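Local coordinates for protein endo-1,3-beta-glucanase, family GH16 (Zobellia galactanivorans, PDB 4BPZ) that probably hydrolyses internal 1,3-beta-glucosidic bonds of laminarin through its calcium-binding GH16 catalytic domain, the part of the longer protein present here, at residues H31-W42 and S121-G129; E136-D144 and H159-Y170. The protein carries 1 engineered substitution. All coordinates share one frame; numbering follows the deposited sequence. Where two conformers were deposited one is given.

Contact 1 of 2, residues H31-W42 and S121-G129. With BGC (beta-D-glucopyranose), chain C.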
loop_
_atom_site.group_PDB
_atom_site.type_symbol
_atom_site.label_atom_id
_atom_site.label_comp_id
_atom_site.label_asym_id
_atom_site.label_seq_id
_atom_site.Cartn_x
_atom_site.Cartn_y
_atom_site.Cartn_z
ATOM N N HIS A 31 8.053 4.411 8.288
ATOM C CA HIS A 31 9.179 3.459 8.333
ATOM C C HIS A 31 9.448 2.953 6.904
ATOM O O HIS A 31 8.518 2.614 6.188
ATOM C CB HIS A 31 8.712 2.275 9.204
ATOM C CG HIS A 31 9.684 1.127 9.231
ATOM N ND1 HIS A 31 10.848 1.157 9.911
ATOM C CD2 HIS A 31 9.626 -0.091 8.592
ATOM C CE1 HIS A 31 11.496 0.006 9.731
ATOM N NE2 HIS A 31 10.743 -0.785 8.960
ATOM N N TYR A 32 10.689 2.883 6.537
ATOM C CA TYR A 32 11.071 2.305 5.233
ATOM C C TYR A 32 11.356 0.842 5.342
ATOM O O TYR A 32 12.080 0.402 6.250
ATOM C CB TYR A 32 12.298 2.957 4.718
ATOM C CG TYR A 32 12.120 4.359 4.216
ATOM C CD1 TYR A 32 12.213 5.445 5.030
ATOM C CD2 TYR A 32 11.767 4.535 2.854
ATOM C CE1 TYR A 32 12.087 6.782 4.443
ATOM C CE2 TYR A 32 11.581 5.752 2.314
ATOM C CZ TYR A 32 11.856 6.841 3.029
ATOM O OH TYR A 32 11.713 8.128 2.481
ATOM N N GLN A 33 10.883 0.080 4.356
ATOM C CA GLN A 33 11.380 -1.285 4.163
ATOM C C GLN A 33 12.381 -1.260 3.082
ATOM O O GLN A 33 12.168 -0.764 1.956
ATOM C CB GLN A 33 10.208 -2.190 3.801
ATOM C CG GLN A 33 9.293 -2.414 4.978
ATOM C CD GLN A 33 8.208 -3.450 4.642
ATOM O OE1 GLN A 33 7.132 -3.152 4.099
ATOM N NE2 GLN A 33 8.499 -4.747 4.959
ATOM N N VAL A 34 13.524 -1.893 3.344
ATOM C CA VAL A 34 14.617 -2.027 2.382
ATOM C C VAL A 34 15.155 -3.434 2.263
ATOM O O VAL A 34 15.757 -3.810 1.262
ATOM C CB VAL A 34 15.812 -1.045 2.623
ATOM C CG1 VAL A 34 15.288 0.389 2.786
ATOM C CG2 VAL A 34 16.648 -1.430 3.844
ATOM N N ILE A 35 14.965 -4.259 3.306
ATOM C CA ILE A 35 15.501 -5.644 3.314
ATOM C C ILE A 35 14.524 -6.526 2.507
ATOM O O ILE A 35 13.340 -6.612 2.875
ATOM C CB ILE A 35 15.603 -6.197 4.723
ATOM C CG1 ILE A 35 16.605 -5.370 5.566
ATOM C CG2 ILE A 35 16.043 -7.665 4.686
ATOM C CD1 ILE A 35 16.408 -5.642 7.072
ATOM N N PRO A 36 14.984 -7.220 1.448
ATOM C CA PRO A 36 14.064 -8.013 0.715
ATOM C C PRO A 36 13.678 -9.216 1.566
ATOM O O PRO A 36 14.530 -9.844 2.258
ATOM C CB PRO A 36 14.860 -8.495 -0.501
ATOM C CG PRO A 36 16.113 -7.674 -0.532
ATOM C CD PRO A 36 16.300 -7.073 0.846
ATOM N N PRO A 37 12.398 -9.641 1.522
ATOM C CA PRO A 37 11.906 -10.706 2.420
ATOM C C PRO A 37 12.182 -12.090 1.861
ATOM O O PRO A 37 12.031 -13.032 2.641
ATOM C CB PRO A 37 10.390 -10.516 2.456
ATOM C CG PRO A 37 10.088 -9.776 1.109
ATOM C CD PRO A 37 11.287 -8.886 0.890
ATOM N N ASN A 38 12.561 -12.240 0.601
ATOM C CA ASN A 38 12.515 -13.557 -0.052
ATOM C C ASN A 38 13.862 -13.803 -0.738
ATOM O O ASN A 38 13.992 -13.654 -1.976
ATOM C CB ASN A 38 11.217 -13.574 -1.008
ATOM C CG ASN A 38 11.182 -14.606 -2.035
ATOM O OD1 ASN A 38 11.460 -15.707 -1.721
ATOM N ND2 ASN A 38 10.693 -14.269 -3.320
ATOM N N ASN A 39 14.958 -14.126 0.034
ATOM C CA ASN A 39 16.303 -14.497 -0.598
ATOM C C ASN A 39 16.736 -13.454 -1.610
ATOM O O ASN A 39 17.089 -13.803 -2.752
ATOM C CB ASN A 39 16.195 -15.902 -1.179
ATOM C CG ASN A 39 15.884 -16.926 -0.087
ATOM O OD1 ASN A 39 14.866 -17.653 -0.118
ATOM N ND2 ASN A 39 16.714 -16.943 0.909
ATOM N N GLY A 40 16.699 -12.169 -1.266
ATOM C CA GLY A 40 17.194 -11.142 -2.099
ATOM C C GLY A 40 16.156 -10.503 -2.997
ATOM O O GLY A 40 16.512 -9.522 -3.665
ATOM N N SER A 41 14.897 -11.000 -2.936
ATOM C CA SER A 41 13.809 -10.452 -3.768
ATOM C C SER A 41 12.582 -10.118 -2.930
ATOM O O SER A 41 12.423 -10.636 -1.805
ATOM C CB SER A 41 13.433 -11.488 -4.835
ATOM O OG SER A 41 14.574 -11.791 -5.681
ATOM N N TRP A 42 11.695 -9.341 -3.547
ATOM C CA TRP A 42 10.334 -9.137 -3.016
ATOM C C TRP A 42 9.466 -10.264 -3.523
ATOM O O TRP A 42 9.947 -11.194 -4.195
ATOM C CB TRP A 42 9.878 -7.711 -3.343
ATOM C CG TRP A 42 10.633 -6.758 -2.439
ATOM C CD1 TRP A 42 11.871 -6.215 -2.619
ATOM C CD2 TRP A 42 10.200 -6.390 -1.111
ATOM N NE1 TRP A 42 12.265 -5.544 -1.435
ATOM C CE2 TRP A 42 11.262 -5.661 -0.530
ATOM C CE3 TRP A 42 9.062 -6.657 -0.373
ATOM C CZ2 TRP A 42 11.192 -5.179 0.809
ATOM C CZ3 TRP A 42 9.000 -6.154 0.961
ATOM C CH2 TRP A 42 10.038 -5.431 1.525
ATOM N N SER A 121 1.887 -9.270 11.456
ATOM C CA SER A 121 2.499 -9.918 10.302
ATOM C C SER A 121 3.897 -10.416 10.541
ATOM O O SER A 121 4.332 -11.406 9.928
ATOM C CB SER A 121 2.507 -8.971 9.077
ATOM O OG SER A 121 3.493 -7.958 9.309
ATOM N N ASN A 122 4.657 -9.672 11.315
ATOM C CA ASN A 122 6.055 -9.938 11.486
ATOM C C ASN A 122 6.792 -10.003 10.176
ATOM O O ASN A 122 7.769 -10.734 10.025
ATOM C CB ASN A 122 6.308 -11.165 12.416
ATOM C CG ASN A 122 7.769 -11.341 12.800
ATOM O OD1 ASN A 122 8.482 -10.343 13.030
ATOM N ND2 ASN A 122 8.185 -12.598 12.980
ATOM N N GLU A 123 6.402 -9.235 9.182
ATOM C CA GLU A 123 7.109 -9.202 7.937
ATOM C C GLU A 123 8.516 -8.738 8.131
ATOM O O GLU A 123 8.803 -7.781 8.907
ATOM C CB GLU A 123 6.373 -8.269 6.933
ATOM C CG GLU A 123 7.169 -8.074 5.673
ATOM C CD GLU A 123 6.297 -7.555 4.576
ATOM O OE1 GLU A 123 5.578 -8.383 3.935
ATOM O OE2 GLU A 123 6.207 -6.312 4.378
ATOM N N THR A 124 9.440 -9.369 7.452
ATOM C CA THR A 124 10.829 -9.016 7.525
ATOM C C THR A 124 11.074 -7.517 7.363
ATOM O O THR A 124 10.642 -6.953 6.409
ATOM C CB THR A 124 11.739 -9.896 6.636
ATOM O OG1 THR A 124 11.552 -11.248 7.165
ATOM C CG2 THR A 124 13.144 -9.427 6.640
ATOM N N GLY A 125 11.829 -6.923 8.300
ATOM C CA GLY A 125 12.235 -5.507 8.110
ATOM C C GLY A 125 11.088 -4.516 8.335
ATOM O O GLY A 125 11.253 -3.347 7.966
ATOM N N ASN A 126 9.968 -4.950 8.889
ATOM C CA ASN A 126 8.877 -4.047 9.174
ATOM C C ASN A 126 9.080 -3.337 10.525
ATOM O O ASN A 126 10.100 -3.486 11.172
ATOM C CB ASN A 126 7.507 -4.723 9.051
ATOM C CG ASN A 126 7.069 -5.469 10.262
ATOM O OD1 ASN A 126 5.856 -5.851 10.327
ATOM N ND2 ASN A 126 7.893 -5.665 11.232
ATOM N N TYR A 127 8.152 -2.507 10.945
ATOM C CA TYR A 127 8.361 -1.695 12.137
ATOM C C TYR A 127 7.949 -2.405 13.407
ATOM O O TYR A 127 8.481 -2.069 14.479
ATOM C CB TYR A 127 7.531 -0.427 11.943
ATOM C CG TYR A 127 7.741 0.582 13.057
ATOM C CD1 TYR A 127 8.981 1.198 13.304
ATOM C CD2 TYR A 127 6.656 0.971 13.850
ATOM C CE1 TYR A 127 9.138 2.119 14.379
ATOM C CE2 TYR A 127 6.827 1.884 14.867
ATOM C CZ TYR A 127 8.023 2.442 15.117
ATOM O OH TYR A 127 8.194 3.403 16.144
ATOM N N PHE A 128 7.051 -3.357 13.373
ATOM C CA PHE A 128 6.400 -3.948 14.561
ATOM C C PHE A 128 6.969 -5.301 14.969
ATOM O O PHE A 128 6.726 -5.653 16.143
ATOM C CB PHE A 128 4.884 -4.027 14.348
ATOM C CG PHE A 128 4.260 -2.672 14.162
ATOM C CD1 PHE A 128 4.094 -1.816 15.222
ATOM C CD2 PHE A 128 3.929 -2.211 12.863
ATOM C CE1 PHE A 128 3.488 -0.560 15.067
ATOM C CE2 PHE A 128 3.409 -0.955 12.677
ATOM C CZ PHE A 128 3.163 -0.129 13.743
ATOM N N GLY A 129 7.687 -6.013 14.118
ATOM C CA GLY A 129 8.219 -7.302 14.565
ATOM C C GLY A 129 7.180 -8.180 15.133
ATOM O O GLY A 129 6.104 -8.360 14.549
HETATM C C2 BGC C . 2.222 -11.534 -1.632
HETATM C C3 BGC C . 2.518 -12.486 -0.515
HETATM C C4 BGC C . 3.214 -11.732 0.680
HETATM C C5 BGC C . 2.350 -10.519 1.105
HETATM C C6 BGC C . 3.007 -9.618 2.131
HETATM C C1 BGC C . 1.428 -10.328 -1.064
HETATM O O2 BGC C . 1.484 -12.209 -2.610
HETATM O O3 BGC C . 3.433 -13.453 -1.027
HETATM O O4 BGC C . 3.310 -12.518 1.863
HETATM O O5 BGC C . 2.181 -9.679 -0.071
HETATM O O6 BGC C . 4.190 -8.999 1.678
HETATM O O HOH W 1 11.875 -5.162 4.686
HETATM O O HOH W 2 13.737 -3.260 5.831
HETATM O O HOH W 3 12.853 -12.931 5.793
#

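Contact 2 of 2, residues E136-D144 and H159-Y170. Engineered in segment 136-144: Ser142 (natural residue Glu). With GLC (alpha-D-glucopyranose), chain B; BGC (beta-D-glucopyranose), chain C; BGC (beta-D-glucopyranose), chain D.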
loop_
_atom_site.group_PDB
_atom_site.type_symbol
_atom_site.label_atom_id
_atom_site.label_comp_id
_atom_site.label_asym_id
_atom_site.label_seq_id
_atom_site.Cartn_x
_atom_site.Cartn_y
_atom_site.Cartn_z
ATOM N N GLU A 136 2.056 -15.230 9.999
ATOM C CA GLU A 136 2.582 -15.046 8.676
ATOM C C GLU A 136 1.435 -14.821 7.697
ATOM O O GLU A 136 0.424 -15.537 7.712
ATOM C CB GLU A 136 3.347 -16.346 8.309
ATOM C CG GLU A 136 3.878 -16.273 6.897
ATOM C CD GLU A 136 4.926 -17.337 6.633
ATOM O OE1 GLU A 136 6.118 -17.187 7.018
ATOM O OE2 GLU A 136 4.537 -18.356 6.051
ATOM N N TRP A 137 1.594 -13.844 6.789
ATOM C CA TRP A 137 0.604 -13.605 5.753
ATOM C C TRP A 137 0.239 -14.923 5.058
ATOM O O TRP A 137 1.161 -15.670 4.773
ATOM C CB TRP A 137 1.221 -12.629 4.688
ATOM C CG TRP A 137 0.237 -12.237 3.645
ATOM C CD1 TRP A 137 -0.516 -11.110 3.584
ATOM C CD2 TRP A 137 -0.048 -12.981 2.437
ATOM N NE1 TRP A 137 -1.280 -11.083 2.478
ATOM C CE2 TRP A 137 -1.010 -12.215 1.731
ATOM C CE3 TRP A 137 0.429 -14.186 1.894
ATOM C CZ2 TRP A 137 -1.542 -12.662 0.496
ATOM C CZ3 TRP A 137 -0.098 -14.626 0.684
ATOM C CH2 TRP A 137 -1.059 -13.880 0.003
ATOM N N PRO A 138 -1.038 -15.222 4.831
ATOM C CA PRO A 138 -2.180 -14.275 4.878
ATOM C C PRO A 138 -2.897 -14.277 6.263
ATOM O O PRO A 138 -3.950 -13.645 6.397
ATOM C CB PRO A 138 -3.121 -14.843 3.830
ATOM C CG PRO A 138 -2.921 -16.362 3.877
ATOM C CD PRO A 138 -1.391 -16.478 4.084
ATOM N N ALA A 139 -2.314 -14.986 7.262
ATOM C CA ALA A 139 -3.046 -15.090 8.561
ATOM C C ALA A 139 -3.167 -13.774 9.330
ATOM O O ALA A 139 -4.093 -13.596 10.082
ATOM C CB ALA A 139 -2.330 -16.165 9.475
ATOM N N CYS A 140 -2.249 -12.834 9.014
ATOM C CA CYS A 140 -2.322 -11.512 9.634
ATOM C C CYS A 140 -3.414 -10.656 8.998
ATOM O O CYS A 140 -3.814 -9.650 9.592
ATOM C CB CYS A 140 -1.002 -10.792 9.454
ATOM S SG CYS A 140 -0.373 -10.680 7.737
ATOM N N GLY A 141 -3.897 -11.022 7.817
ATOM C CA GLY A 141 -4.856 -10.239 7.093
ATOM C C GLY A 141 -4.222 -9.102 6.303
ATOM O O GLY A 141 -3.169 -8.531 6.683
ATOM N N SER A 142 -4.925 -8.723 5.254
ATOM C CA SER A 142 -4.580 -7.538 4.533
ATOM C C SER A 142 -5.752 -6.984 3.783
ATOM O O SER A 142 -6.652 -7.731 3.356
ATOM C CB SER A 142 -3.681 -8.093 3.535
ATOM O OG SER A 142 -3.208 -7.057 2.681
ATOM N N ILE A 143 -5.791 -5.654 3.702
ATOM C CA ILE A 143 -6.777 -4.921 2.955
ATOM C C ILE A 143 -6.110 -4.101 1.868
ATOM O O ILE A 143 -5.208 -3.287 2.152
ATOM C CB ILE A 143 -7.512 -3.973 3.833
ATOM C CG1 ILE A 143 -8.129 -4.702 5.044
ATOM C CG2 ILE A 143 -8.631 -3.177 3.079
ATOM C CD1 ILE A 143 -8.719 -3.823 6.103
ATOM N N ASP A 144 -6.527 -4.293 0.617
ATOM C CA ASP A 144 -6.058 -3.388 -0.451
ATOM C C ASP A 144 -7.048 -2.264 -0.420
ATOM O O ASP A 144 -8.286 -2.523 -0.421
ATOM C CB ASP A 144 -5.840 -4.192 -1.820
ATOM C CG ASP A 144 -4.704 -5.234 -1.584
ATOM O OD1 ASP A 144 -3.415 -4.658 -1.758
ATOM O OD2 ASP A 144 -4.807 -6.367 -1.840
ATOM N N HIS A 159 -9.086 -5.230 -2.861
ATOM C CA HIS A 159 -9.020 -6.672 -2.625
ATOM C C HIS A 159 -8.498 -7.158 -1.284
ATOM O O HIS A 159 -7.491 -6.697 -0.832
ATOM C CB HIS A 159 -7.947 -7.166 -3.460
ATOM C CG HIS A 159 -8.333 -8.317 -4.196
ATOM N ND1 HIS A 159 -8.086 -9.600 -3.869
ATOM C CD2 HIS A 159 -9.018 -8.340 -5.393
ATOM C CE1 HIS A 159 -8.600 -10.388 -4.874
ATOM N NE2 HIS A 159 -9.115 -9.633 -5.784
ATOM N N PHE A 160 -9.156 -8.089 -0.681
ATOM C CA PHE A 160 -8.872 -8.594 0.641
ATOM C C PHE A 160 -8.163 -9.915 0.552
ATOM O O PHE A 160 -8.550 -10.751 -0.292
ATOM C CB PHE A 160 -10.224 -8.747 1.418
ATOM C CG PHE A 160 -10.963 -7.473 1.611
ATOM C CD1 PHE A 160 -11.805 -6.916 0.653
ATOM C CD2 PHE A 160 -10.771 -6.733 2.829
ATOM C CE1 PHE A 160 -12.443 -5.698 0.868
ATOM C CE2 PHE A 160 -11.423 -5.557 3.027
ATOM C CZ PHE A 160 -12.256 -5.007 2.067
ATOM N N HIS A 161 -7.205 -10.113 1.414
ATOM C CA HIS A 161 -6.437 -11.386 1.470
ATOM C C HIS A 161 -6.342 -11.809 2.907
ATOM O O HIS A 161 -5.850 -11.007 3.749
ATOM C CB HIS A 161 -5.033 -11.230 0.907
ATOM C CG HIS A 161 -4.937 -10.719 -0.491
ATOM N ND1 HIS A 161 -5.077 -9.402 -0.896
ATOM C CD2 HIS A 161 -4.855 -11.441 -1.643
ATOM C CE1 HIS A 161 -4.970 -9.348 -2.238
ATOM N NE2 HIS A 161 -4.825 -10.558 -2.673
ATOM N N TRP A 162 -6.777 -13.028 3.241
ATOM C CA TRP A 162 -6.743 -13.450 4.622
ATOM C C TRP A 162 -6.911 -14.923 4.698
ATOM O O TRP A 162 -7.275 -15.597 3.714
ATOM C CB TRP A 162 -7.792 -12.772 5.476
ATOM C CG TRP A 162 -9.181 -13.266 5.326
ATOM C CD1 TRP A 162 -9.840 -14.131 6.240
ATOM C CD2 TRP A 162 -10.146 -12.976 4.278
ATOM N NE1 TRP A 162 -11.114 -14.301 5.833
ATOM C CE2 TRP A 162 -11.393 -13.611 4.674
ATOM C CE3 TRP A 162 -10.097 -12.239 3.114
ATOM C CZ2 TRP A 162 -12.522 -13.624 3.859
ATOM C CZ3 TRP A 162 -11.217 -12.194 2.285
ATOM C CH2 TRP A 162 -12.425 -12.952 2.652
ATOM N N SER A 163 -6.571 -15.518 5.817
ATOM C CA SER A 163 -7.052 -16.865 6.143
ATOM C C SER A 163 -7.921 -16.766 7.373
ATOM O O SER A 163 -7.687 -15.913 8.237
ATOM C CB SER A 163 -5.940 -17.898 6.297
ATOM O OG SER A 163 -4.957 -17.508 7.213
ATOM N N ASP A 164 -8.998 -17.538 7.385
ATOM C CA ASP A 164 -9.903 -17.580 8.525
ATOM C C ASP A 164 -9.128 -17.977 9.793
ATOM O O ASP A 164 -8.199 -18.792 9.712
ATOM C CB ASP A 164 -11.070 -18.493 8.224
ATOM C CG ASP A 164 -12.300 -17.691 7.814
ATOM O OD1 ASP A 164 -12.325 -16.512 7.221
ATOM O OD2 ASP A 164 -13.263 -18.302 8.169
ATOM N N LEU A 165 -9.461 -17.447 10.939
ATOM C CA LEU A 165 -8.720 -17.791 12.163
ATOM C C LEU A 165 -8.839 -19.235 12.515
ATOM O O LEU A 165 -7.962 -19.798 13.150
ATOM C CB LEU A 165 -9.230 -16.937 13.340
ATOM C CG LEU A 165 -8.334 -15.726 13.608
ATOM C CD1 LEU A 165 -8.451 -15.146 12.252
ATOM C CD2 LEU A 165 -8.790 -14.753 14.667
ATOM N N ASN A 166 -9.943 -19.833 12.101
ATOM C CA ASN A 166 -10.111 -21.189 12.548
ATOM C C ASN A 166 -9.752 -22.142 11.397
ATOM O O ASN A 166 -9.852 -23.299 11.605
ATOM C CB ASN A 166 -11.473 -21.380 13.133
ATOM C CG ASN A 166 -12.542 -21.350 12.088
ATOM O OD1 ASN A 166 -12.241 -21.205 10.871
ATOM N ND2 ASN A 166 -13.830 -21.511 12.540
ATOM N N SER A 167 -9.245 -21.623 10.250
ATOM C CA SER A 167 -8.721 -22.459 9.136
ATOM C C SER A 167 -7.396 -22.007 8.496
ATOM O O SER A 167 -6.986 -20.885 8.587
ATOM C CB SER A 167 -9.750 -22.628 8.035
ATOM O OG SER A 167 -9.330 -21.918 6.876
ATOM N N ASP A 168 -6.687 -22.909 7.851
ATOM C CA ASP A 168 -5.563 -22.501 7.027
ATOM C C ASP A 168 -6.095 -22.042 5.649
ATOM O O ASP A 168 -5.240 -21.804 4.768
ATOM C CB ASP A 168 -4.486 -23.620 6.904
ATOM C CG ASP A 168 -3.564 -23.710 8.146
ATOM O OD1 ASP A 168 -3.241 -22.657 8.764
ATOM O OD2 ASP A 168 -3.153 -24.845 8.500
ATOM N N GLU A 169 -7.439 -21.929 5.465
ATOM C CA GLU A 169 -8.085 -21.763 4.103
ATOM C C GLU A 169 -7.827 -20.276 3.623
ATOM O O GLU A 169 -8.333 -19.307 4.250
ATOM C CB GLU A 169 -9.630 -21.951 4.077
ATOM C CG GLU A 169 -10.176 -23.306 4.487
ATOM C CD GLU A 169 -10.095 -24.376 3.407
ATOM O OE1 GLU A 169 -9.144 -24.343 2.563
ATOM O OE2 GLU A 169 -10.998 -25.264 3.426
ATOM N N TYR A 170 -6.996 -20.092 2.604
ATOM C CA TYR A 170 -6.697 -18.764 2.061
ATOM C C TYR A 170 -7.854 -18.174 1.323
ATOM O O TYR A 170 -8.408 -18.840 0.421
ATOM C CB TYR A 170 -5.474 -18.842 1.169
ATOM C CG TYR A 170 -5.128 -17.633 0.358
ATOM C CD1 TYR A 170 -4.911 -16.433 0.980
ATOM C CD2 TYR A 170 -4.963 -17.673 -1.034
ATOM C CE1 TYR A 170 -4.623 -15.274 0.267
ATOM C CE2 TYR A 170 -4.596 -16.525 -1.764
ATOM C CZ TYR A 170 -4.415 -15.325 -1.115
ATOM O OH TYR A 170 -4.067 -14.248 -1.887
HETATM C C1 GLC B . -1.929 -7.327 -2.144
HETATM C C2 GLC B . -1.047 -8.606 -2.342
HETATM C C3 GLC B . 0.375 -8.239 -1.894
HETATM C C4 GLC B . 0.866 -7.065 -2.623
HETATM C C5 GLC B . -0.031 -5.936 -2.176
HETATM C C6 GLC B . 0.307 -4.600 -2.798
HETATM O O1 GLC B . -2.289 -7.104 -0.798
HETATM O O2 GLC B . -1.630 -9.628 -1.573
HETATM O O3 GLC B . 1.268 -9.406 -2.139
HETATM O O4 GLC B . 2.246 -6.816 -2.290
HETATM O O5 GLC B . -1.376 -6.248 -2.603
HETATM O O6 GLC B . 0.216 -4.634 -4.218
HETATM C C2 BGC C . 2.222 -11.534 -1.632
HETATM C C3 BGC C . 2.518 -12.486 -0.515
HETATM C C4 BGC C . 3.214 -11.732 0.680
HETATM C C5 BGC C . 2.350 -10.519 1.105
HETATM C C6 BGC C . 3.007 -9.618 2.131
HETATM C C1 BGC C . 1.428 -10.328 -1.064
HETATM O O2 BGC C . 1.484 -12.209 -2.610
HETATM O O3 BGC C . 3.433 -13.453 -1.027
HETATM O O4 BGC C . 3.310 -12.518 1.863
HETATM O O5 BGC C . 2.181 -9.679 -0.071
HETATM O O6 BGC C . 4.190 -8.999 1.678
HETATM C C2 BGC D . 4.681 -13.698 3.431
HETATM C C3 BGC D . 5.871 -14.607 3.520
HETATM C C4 BGC D . 5.637 -15.900 2.719
HETATM C C5 BGC D . 5.203 -15.499 1.290
HETATM C C6 BGC D . 4.983 -16.736 0.446
HETATM C C1 BGC D . 4.391 -13.399 1.979
HETATM O O2 BGC D . 4.941 -12.502 4.155
HETATM O O3 BGC D . 6.078 -15.011 4.843
HETATM O O4 BGC D . 6.847 -16.620 2.661
HETATM O O5 BGC D . 4.068 -14.618 1.329
HETATM O O6 BGC D . 4.715 -16.290 -0.890
HETATM O O HOH W 4 -6.014 -15.679 10.484
HETATM O O HOH W 5 -5.248 -7.209 0.828
#

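Contact 1 of 2, residues H31-W42 and S121-G129
The imidazole of His31 meets the 121-129 loop both over a face and at an edge: CB of Tyr127 lies over the face in a CH-pi contact, 4.0 Å from the His31 ring centroid, while the carbonyl O of Gly125 sits at the edge, in the ring plane. That edge contact is a hydrogen bond, His31 NE2 to Gly125 O at 2.8 Å, nearly straight with 171° at the hydrogen. With CG anti to the backbone N (chi1 173°), the ring of His31 is carried across to this carbonyl. The indole of Trp42 has CD of Pro37 over its centre, 3.2 Å above the plane, and Pro36 CA nearer the rim of the same face; Gln33 NE2 and Glu123 OE2 lie at its edge.

Those two edge groups are themselves joined. Gln33 NE2 donates to Glu123 OE2 at 2.8 Å, meeting the carboxylate on its anti side, and the amide and carboxylate planes are only 24° apart. A weak, long bond runs from the same nitrogen to Thr124 O. Arg86 binds both partners, by a salt bridge to Glu123 OE2 and a hydrogen bond to Gln33 OE1. Further out, Ile35 CG2 touches Thr124 CG2 at 3.9 Å, and a water donates to both Ile35 O and Thr124 O. Gly125, in the type II turn from Glu123 to Asn126, has a positive phi, a backbone region where glycine is most at ease.

The other carboxylate oxygen, Glu123 OE1, accepts from O6 of the chain C glucose at 2.7 Å. Glu123 thus contacts the sugar directly, while Gln33 and Arg86 hold its other oxygen; these two partners on OE2, with O6 on OE1, probably hold the carboxylate's rotation, and the arginine would be expected to offset the charge of this buried acid.

Contact 2 of 2, residues E136-D144 and H159-Y170
The substrate cleft of this GH16 domain is lined here by antiparallel strands 142-144 and 159-163, where Ser142 and His161 form a hydrogen-bonded pair (Ser142 N to His161 O, 2.9 Å; His161 N to Ser142 O, 3.1 Å). Ser142 is engineered from the natural Glu that begins the family's ExDxxE motif, which continues through Asp144 to Glu147; in relatives that first Glu is the nucleophile.

Trp137 carries the sugar contact. One face of its indole receives C5 of the chain C glucose, 3.6 Å above the plane, and the opposite face is covered centrally by CB of Pro138, which follows a cis peptide bond. At the rim, CZ2 touches His161 CB at 3.8 Å, and CH2 lies 3.8 Å from CZ of Tyr170, whose ring is turned obliquely, at 57° to the six-membered ring of the indole. Tyr170 CD1 in turn packs on Pro138 CG at 3.5 Å. Replacing Trp137 by an alanine would probably leave the chain C glucose without its aromatic platform and open a gap beside Tyr170 and His161 CB that the indole now fills.

His161 offers a ring face to GLC O2, centred 3.3 Å above it. Pro138 O accepts from Gly141 N and Ser163 N on opposite faces of its plane, tying the turn to the strand. Backed by Pro138 on one face and by His161 and Tyr170 at its far end, the indole offers an apolar face to the chain C glucose, with the neighbouring sugars reached only obliquely.

Overall arrangement
Contacts 1 and 2 follow one another along the chain, and their centres lie 18 Å apart, yet both reach the chain C glucose: residues 121-129 grip its exocyclic hydroxyl by a polar bond, whereas residues 136-144 present an apolar surface to its ring. Asn44 adds a further hydrogen bond to this sugar. The two contacts also touch directly, Ser121 CB meeting Cys140 SG at 3.6 Å, so the loop of contact 1 packs against the turn leading into strand 142-144. Contact 2 reaches GLC through His161 and Trp137, beside the engineered Ser142; from contact 1, the Trp42 side chain is about 7 Å from that sugar between nearest atoms. Together they line two parts of one glycan pocket.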